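Local coordinates for protein Adhesin/hemolysin (Burkholderia pseudomallei 1026a, PDB 4G6V) that acts as the toxic component of a contact-dependent growth inhibition system, a tRNase with which bacteria inhibit closely related neighbouring cells, at residues Pro53-Asp56 and Glu57-Arg61; Asn120-Ser124 and Gly125-Asn129; Ala146-Ser150 and Tyr151-Gly155. One frame throughout, in Å; residues are numbered along the deposited sequence.

Interaction 1. Residues Pro53-Asp56 and Glu57-Arg61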
loop_
_atom_site.group_PDB
_atom_site.type_symbol
_atom_site.label_atom_id
_atom_site.label_comp_id
_atom_site.label_asym_id
_atom_site.label_seq_id
_atom_site.Cartn_x
_atom_site.Cartn_y
_atom_site.Cartn_z
ATOM N N PRO A 53 -16.239 -11.335 -2.021
ATOM C CA PRO A 53 -16.141 -12.793 -2.059
ATOM C C PRO A 53 -15.019 -13.278 -2.981
ATOM O O PRO A 53 -14.293 -14.215 -2.634
ATOM C CB PRO A 53 -17.489 -13.210 -2.647
ATOM C CG PRO A 53 -18.397 -12.078 -2.414
ATOM C CD PRO A 53 -17.579 -10.856 -2.401
ATOM N N LEU A 54 -14.879 -12.653 -4.147
ATOM C CA LEU A 54 -13.930 -13.143 -5.152
ATOM C C LEU A 54 -12.464 -12.806 -4.875
ATOM O O LEU A 54 -11.580 -13.439 -5.443
ATOM C CB LEU A 54 -14.338 -12.730 -6.572
ATOM C CG LEU A 54 -15.572 -13.496 -7.060
ATOM C CD1 LEU A 54 -15.996 -13.066 -8.442
ATOM C CD2 LEU A 54 -15.328 -14.977 -7.024
ATOM N N SER A 55 -12.212 -11.847 -3.997
ATOM C CA SER A 55 -10.861 -11.585 -3.520
ATOM C C SER A 55 -10.191 -12.888 -3.135
ATOM O O SER A 55 -10.801 -13.739 -2.503
ATOM C CB SER A 55 -10.870 -10.652 -2.290
ATOM O OG SER A 55 -11.820 -9.606 -2.420
ATOM N N ASP A 56 -8.924 -13.020 -3.501
ATOM C CA ASP A 56 -8.116 -14.210 -3.228
ATOM C C ASP A 56 -7.548 -14.183 -1.815
ATOM O O ASP A 56 -7.911 -13.332 -1.025
ATOM C CB ASP A 56 -6.949 -14.250 -4.203
ATOM C CG ASP A 56 -6.233 -12.918 -4.281
ATOM O OD1 ASP A 56 -5.407 -12.613 -3.385
ATOM O OD2 ASP A 56 -6.542 -12.157 -5.220
ATOM N N GLU A 57 -6.622 -15.091 -1.515
ATOM C CA GLU A 57 -6.128 -15.238 -0.150
ATOM C C GLU A 57 -5.293 -14.062 0.316
ATOM O O GLU A 57 -5.433 -13.619 1.449
ATOM C CB GLU A 57 -5.359 -16.549 0.042
ATOM C CG GLU A 57 -6.223 -17.812 -0.095
ATOM C CD GLU A 57 -6.613 -18.140 -1.543
ATOM O OE1 GLU A 57 -5.861 -17.762 -2.498
ATOM O OE2 GLU A 57 -7.677 -18.790 -1.700
ATOM N N VAL A 58 -4.434 -13.559 -0.568
ATOM C CA VAL A 58 -3.587 -12.403 -0.285
ATOM C C VAL A 58 -4.390 -11.126 0.032
ATOM O O VAL A 58 -4.201 -10.504 1.092
ATOM C CB VAL A 58 -2.642 -12.107 -1.466
ATOM C CG1 VAL A 58 -1.944 -10.767 -1.274
ATOM C CG2 VAL A 58 -1.626 -13.236 -1.650
ATOM N N THR A 59 -5.257 -10.729 -0.902
ATOM C CA THR A 59 -6.116 -9.546 -0.750
ATOM C C THR A 59 -7.043 -9.692 0.440
ATOM O O THR A 59 -7.145 -8.778 1.268
ATOM C CB THR A 59 -6.961 -9.278 -2.016
ATOM O OG1 THR A 59 -6.116 -8.766 -3.053
ATOM C CG2 THR A 59 -8.053 -8.277 -1.745
ATOM N N THR A 60 -7.704 -10.847 0.535
ATOM C CA THR A 60 -8.549 -11.153 1.679
ATOM C C THR A 60 -7.815 -10.954 3.010
ATOM O O THR A 60 -8.359 -10.372 3.941
ATOM C CB THR A 60 -9.130 -12.581 1.589
ATOM O OG1 THR A 60 -9.999 -12.663 0.457
ATOM C CG2 THR A 60 -9.931 -12.933 2.852
ATOM N N ARG A 61 -6.574 -11.424 3.091
ATOM C CA ARG A 61 -5.820 -11.334 4.330
ATOM C C ARG A 61 -5.484 -9.888 4.701
ATOM O O ARG A 61 -5.457 -9.548 5.877
ATOM C CB ARG A 61 -4.554 -12.192 4.255
ATOM C CG ARG A 61 -3.796 -12.300 5.571
ATOM C CD ARG A 61 -2.345 -12.731 5.368
ATOM N NE ARG A 61 -1.638 -11.868 4.410
ATOM C CZ ARG A 61 -1.104 -10.677 4.698
ATOM N NH1 ARG A 61 -1.183 -10.171 5.934
ATOM N NH2 ARG A 61 -0.485 -9.983 3.746
HETATM O O HOH W 1 -7.841 -9.220 -5.300
#
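T60 grips the main-chain carbonyl of D56 with two donors. Its OG1 lies 2.6 Å from D56 O and its backbone N 2.9 Å away, and they reach the oxygen from opposite faces of the carbonyl plane. A chi1 of -65° sets the T60 hydroxyl beside its own backbone N, which is why both groups can meet one acceptor. The D56 side chain turns back over the first turn, with CG between its backbone N and carbonyl carbon (chi1 48°). OD1 then takes the T59 N-H in a nearly straight bond of 3.1 Å, the donor standing above the carboxylate plane. Inward of this, buried S55 and T59 pack S55 CB on T59 CG2 at 3.7 Å, while S55 OG is bonded back to P52 O. On the flank met by the CdiI chain, a water links D56 OD2 to T59 OG1, R101 of that chain forms a salt bridge with D56 OD1, and its Q95 a hydrogen bond with T59 OG1. The loose side is that of E57, which is exposed and makes only slight contact. An aspartate accepting from the third helical N-H in this way is the classic N-cap, here opening helix 57-74.

Interaction 2. Residues Asn120-Ser124 and Gly125-Asn129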
loop_
_atom_site.group_PDB
_atom_site.type_symbol
_atom_site.label_atom_id
_atom_site.label_comp_id
_atom_site.label_asym_id
_atom_site.label_seq_id
_atom_site.Cartn_x
_atom_site.Cartn_y
_atom_site.Cartn_z
ATOM N N ASN A 120 7.467 4.750 0.093
ATOM C CA ASN A 120 6.743 4.936 -1.165
ATOM C C ASN A 120 5.226 5.077 -1.071
ATOM O O ASN A 120 4.616 5.819 -1.852
ATOM C CB ASN A 120 7.157 3.900 -2.188
ATOM C CG ASN A 120 8.555 4.158 -2.718
ATOM O OD1 ASN A 120 8.773 5.075 -3.523
ATOM N ND2 ASN A 120 9.523 3.391 -2.234
ATOM N N LYS A 121 4.627 4.387 -0.106
ATOM C CA LYS A 121 3.227 4.598 0.198
ATOM C C LYS A 121 3.018 6.063 0.553
ATOM O O LYS A 121 2.002 6.653 0.208
ATOM C CB LYS A 121 2.778 3.702 1.357
ATOM C CG LYS A 121 2.265 2.356 0.932
ATOM C CD LYS A 121 2.311 1.381 2.084
ATOM C CE LYS A 121 1.779 -0.005 1.712
ATOM N NZ LYS A 121 0.361 0.015 1.230
ATOM N N VAL A 122 3.990 6.645 1.247
ATOM C CA VAL A 122 3.958 8.075 1.541
ATOM C C VAL A 122 4.230 8.930 0.297
ATOM O O VAL A 122 3.371 9.715 -0.107
ATOM C CB VAL A 122 4.922 8.454 2.685
ATOM C CG1 VAL A 122 5.025 10.000 2.841
ATOM C CG2 VAL A 122 4.475 7.773 3.985
ATOM N N SER A 123 5.398 8.775 -0.323
ATOM C CA SER A 123 5.742 9.613 -1.494
ATOM C C SER A 123 4.805 9.465 -2.704
ATOM O O SER A 123 4.411 10.459 -3.303
ATOM C CB SER A 123 7.214 9.457 -1.924
ATOM O OG SER A 123 7.629 8.108 -2.010
ATOM N N SER A 124 4.432 8.241 -3.070
ATOM C CA SER A 124 3.555 8.087 -4.235
ATOM C C SER A 124 2.075 7.985 -3.879
ATOM O O SER A 124 1.211 8.421 -4.648
ATOM C CB SER A 124 3.978 6.908 -5.112
ATOM O OG SER A 124 5.007 7.265 -6.004
ATOM N N GLY A 125 1.791 7.416 -2.711
ATOM C CA GLY A 125 0.422 7.190 -2.279
ATOM C C GLY A 125 -0.171 8.270 -1.389
ATOM O O GLY A 125 -1.381 8.286 -1.183
ATOM N N GLN A 126 0.672 9.164 -0.865
ATOM C CA GLN A 126 0.229 10.295 -0.050
ATOM C C GLN A 126 -0.363 9.829 1.272
ATOM O O GLN A 126 -1.278 10.455 1.846
ATOM C CB GLN A 126 -0.766 11.168 -0.809
ATOM C CG GLN A 126 -0.281 11.582 -2.185
ATOM C CD GLN A 126 -1.388 12.208 -3.006
ATOM O OE1 GLN A 126 -2.550 11.793 -2.918
ATOM N NE2 GLN A 126 -1.039 13.222 -3.804
ATOM N N ALA A 127 0.156 8.702 1.740
ATOM C CA ALA A 127 -0.115 8.270 3.091
ATOM C C ALA A 127 0.731 9.147 4.030
ATOM O O ALA A 127 1.753 9.707 3.619
ATOM C CB ALA A 127 0.234 6.795 3.251
ATOM N N SER A 128 0.293 9.255 5.279
ATOM C CA SER A 128 1.010 9.991 6.321
ATOM C C SER A 128 1.155 9.114 7.575
ATOM O O SER A 128 2.250 8.645 7.901
ATOM C CB SER A 128 0.227 11.252 6.666
ATOM O OG SER A 128 -1.164 10.959 6.692
ATOM N N ASN A 129 0.039 8.897 8.271
ATOM C CA ASN A 129 0.032 8.090 9.482
ATOM C C ASN A 129 -0.328 6.633 9.200
ATOM O O ASN A 129 -1.373 6.338 8.605
ATOM C CB ASN A 129 -0.924 8.698 10.495
ATOM C CG ASN A 129 -0.609 10.143 10.761
ATOM O OD1 ASN A 129 0.528 10.479 11.094
ATOM N ND2 ASN A 129 -1.596 11.018 10.580
#
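V122 places CG1 anti to its backbone N (chi1 172°) and CG2 beside that N, and both methyls come to rest against the carbonyl oxygen of A127, CG1 and CG2 each 3.4 Å from A127 O. The chain returns to meet them because Q126 takes up a left-handed backbone conformation (phi 67°, psi 30°), which turns it back across the end of helix 111-123. The same oxygen receives a CA-H...O contact from V122, and V122 CG2 also lies 4.4 Å from A127 CB. Three peptide N-H groups close the turn. A127 N donates to K121 O at 3.2 Å in a nearly straight bond, and Q126 N donates to V122 O at 2.9 Å from above that carbonyl's plane. A longer, weak bond runs from G125 N to N120 O. The bond from Q126 N to V122 O, made by a positive-phi residue just after the helix, marks an alpha-L type C-cap, and the bond from A127 N to K121 O encloses it. A127 CB sits 3.5 Å from K121 O, beside the backbone of a lysine that is probably catalytic, and its side chain is about 4 Å from that of D102, another likely active-site residue. From this capped turn the K121 side chain leads away to NZ, which forms salt bridges with D96 and D4 of the CdiI chain, consistent with the immunity protein blocking the active site. G125 O accepts from K90 NZ.

Interaction 3. Residues Ala146-Ser150 and Tyr151-Gly155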
loop_
_atom_site.group_PDB
_atom_site.type_symbol
_atom_site.label_atom_id
_atom_site.label_comp_id
_atom_site.label_asym_id
_atom_site.label_seq_id
_atom_site.Cartn_x
_atom_site.Cartn_y
_atom_site.Cartn_z
ATOM N N ALA A 146 14.120 1.092 14.778
ATOM C CA ALA A 146 15.519 1.404 14.497
ATOM C C ALA A 146 15.703 1.890 13.059
ATOM O O ALA A 146 16.345 2.925 12.827
ATOM C CB ALA A 146 16.405 0.197 14.766
ATOM N N GLN A 147 15.124 1.141 12.117
ATOM C CA GLN A 147 15.202 1.437 10.687
ATOM C C GLN A 147 14.602 2.808 10.351
ATOM O O GLN A 147 15.264 3.663 9.745
ATOM C CB GLN A 147 14.506 0.335 9.876
ATOM C CG GLN A 147 14.649 0.481 8.370
ATOM C CD GLN A 147 15.991 -0.030 7.852
ATOM O OE1 GLN A 147 16.533 -1.024 8.359
ATOM N NE2 GLN A 147 16.532 0.643 6.830
ATOM N N ILE A 148 13.355 3.019 10.761
ATOM C CA ILE A 148 12.680 4.295 10.519
ATOM C C ILE A 148 13.391 5.482 11.175
ATOM O O ILE A 148 13.226 6.625 10.747
ATOM C CB ILE A 148 11.201 4.244 10.956
ATOM C CG1 ILE A 148 10.453 3.232 10.086
ATOM C CG2 ILE A 148 10.555 5.601 10.825
ATOM C CD1 ILE A 148 8.995 3.107 10.395
ATOM N N ASN A 149 14.195 5.216 12.202
ATOM C CA ASN A 149 14.920 6.293 12.874
ATOM C C ASN A 149 16.284 6.614 12.262
ATOM O O ASN A 149 16.656 7.783 12.154
ATOM C CB ASN A 149 15.029 6.057 14.387
ATOM C CG ASN A 149 13.713 6.314 15.110
ATOM O OD1 ASN A 149 12.864 7.066 14.614
ATOM N ND2 ASN A 149 13.535 5.692 16.288
ATOM N N SER A 150 17.031 5.599 11.850
ATOM C CA SER A 150 18.345 5.873 11.270
ATOM C C SER A 150 18.265 6.419 9.846
ATOM O O SER A 150 19.251 6.906 9.303
ATOM C CB SER A 150 19.250 4.648 11.362
ATOM O OG SER A 150 19.663 4.476 12.710
ATOM N N TYR A 151 17.072 6.362 9.268
ATOM C CA TYR A 151 16.837 6.844 7.916
ATOM C C TYR A 151 15.463 7.491 7.847
ATOM O O TYR A 151 14.498 6.886 7.407
ATOM C CB TYR A 151 16.953 5.689 6.906
ATOM C CG TYR A 151 18.299 4.991 6.935
ATOM C CD1 TYR A 151 18.500 3.837 7.693
ATOM C CD2 TYR A 151 19.381 5.503 6.226
ATOM C CE1 TYR A 151 19.747 3.203 7.726
ATOM C CE2 TYR A 151 20.629 4.882 6.254
ATOM C CZ TYR A 151 20.811 3.738 7.003
ATOM O OH TYR A 151 22.057 3.142 7.031
ATOM N N PRO A 152 15.360 8.739 8.296
ATOM C CA PRO A 152 14.010 9.309 8.305
ATOM C C PRO A 152 13.345 9.216 6.930
ATOM O O PRO A 152 14.002 9.208 5.881
ATOM C CB PRO A 152 14.250 10.768 8.717
ATOM C CG PRO A 152 15.510 10.709 9.542
ATOM C CD PRO A 152 16.362 9.670 8.844
ATOM N N ILE A 153 12.028 9.131 6.944
ATOM C CA ILE A 153 11.269 8.960 5.726
ATOM C C ILE A 153 10.483 10.238 5.485
ATOM O O ILE A 153 9.583 10.581 6.259
ATOM C CB ILE A 153 10.336 7.739 5.865
ATOM C CG1 ILE A 153 11.158 6.460 5.980
ATOM C CG2 ILE A 153 9.355 7.612 4.706
ATOM C CD1 ILE A 153 10.325 5.264 6.367
ATOM N N PRO A 154 10.835 10.975 4.428
ATOM C CA PRO A 154 10.153 12.261 4.209
ATOM C C PRO A 154 8.639 12.085 4.153
ATOM O O PRO A 154 8.150 11.147 3.534
ATOM C CB PRO A 154 10.691 12.725 2.851
ATOM C CG PRO A 154 12.074 12.111 2.762
ATOM C CD PRO A 154 11.946 10.754 3.483
ATOM N N GLY A 155 7.920 12.972 4.839
ATOM C CA GLY A 155 6.470 13.028 4.785
ATOM C C GLY A 155 5.789 12.172 5.823
ATOM O O GLY A 155 4.588 12.349 6.093
#
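Y151 leaves the end of helix 141-150 with its ring against the last helical residue, S150. CB starts beside the S150 carbonyl, 3.5 Å from S150 O. With CG anti to its own carbonyl carbon (chi1 -58°), the ring lies so that S150 O sits over one face, nearest to CG at 3.2 Å. Going outward, CD1 and CD2 both stay by the S150 carbonyl, and CD1 in addition meets S150 CB and Q147 NE2, each 3.8 Å from Y151 CD1. Farther out, CE1 still brushes S150 CB and CE2 S150 O, both at 3.9 Å. The side-chain amide of Q147 is within 15° of parallel to the ring. The main-chain oxygen, Q147 O, lies at the ring edge in its plane, and it accepts a weak bond from Y151 N. Farther along, I148 CG1 meets I153 CD1 at 4.2 Å, and I153 and Q147 also touch helix 111-123, joining this helix end to its neighbour. With a single weak hydrogen bond between the two segments, the exit from the helix relies mainly on van der Waals contact, between ring and carbonyl on the surface and between isoleucines further in.

All three interactions lie at helix ends: interaction 1 at the start of helix 57-74, interactions 2 and 3 where helices 111-123 and 141-150 give way to loops leading into sheet strands. Interactions 1 and 2 are partly buried and rich in polar bonds, and both meet the CdiI chain through charged side chains; interaction 3 is a surface contact, held mostly by van der Waals contact with a single weak hydrogen bond, that no other chain of the assembly touches. Interactions 2 and 3 adjoin, V122 CG1 lying 3.4 Å from P154 O. Interaction 1 stands apart, its nearest atoms about 10 Å from interaction 2 and about 17 Å from interaction 3.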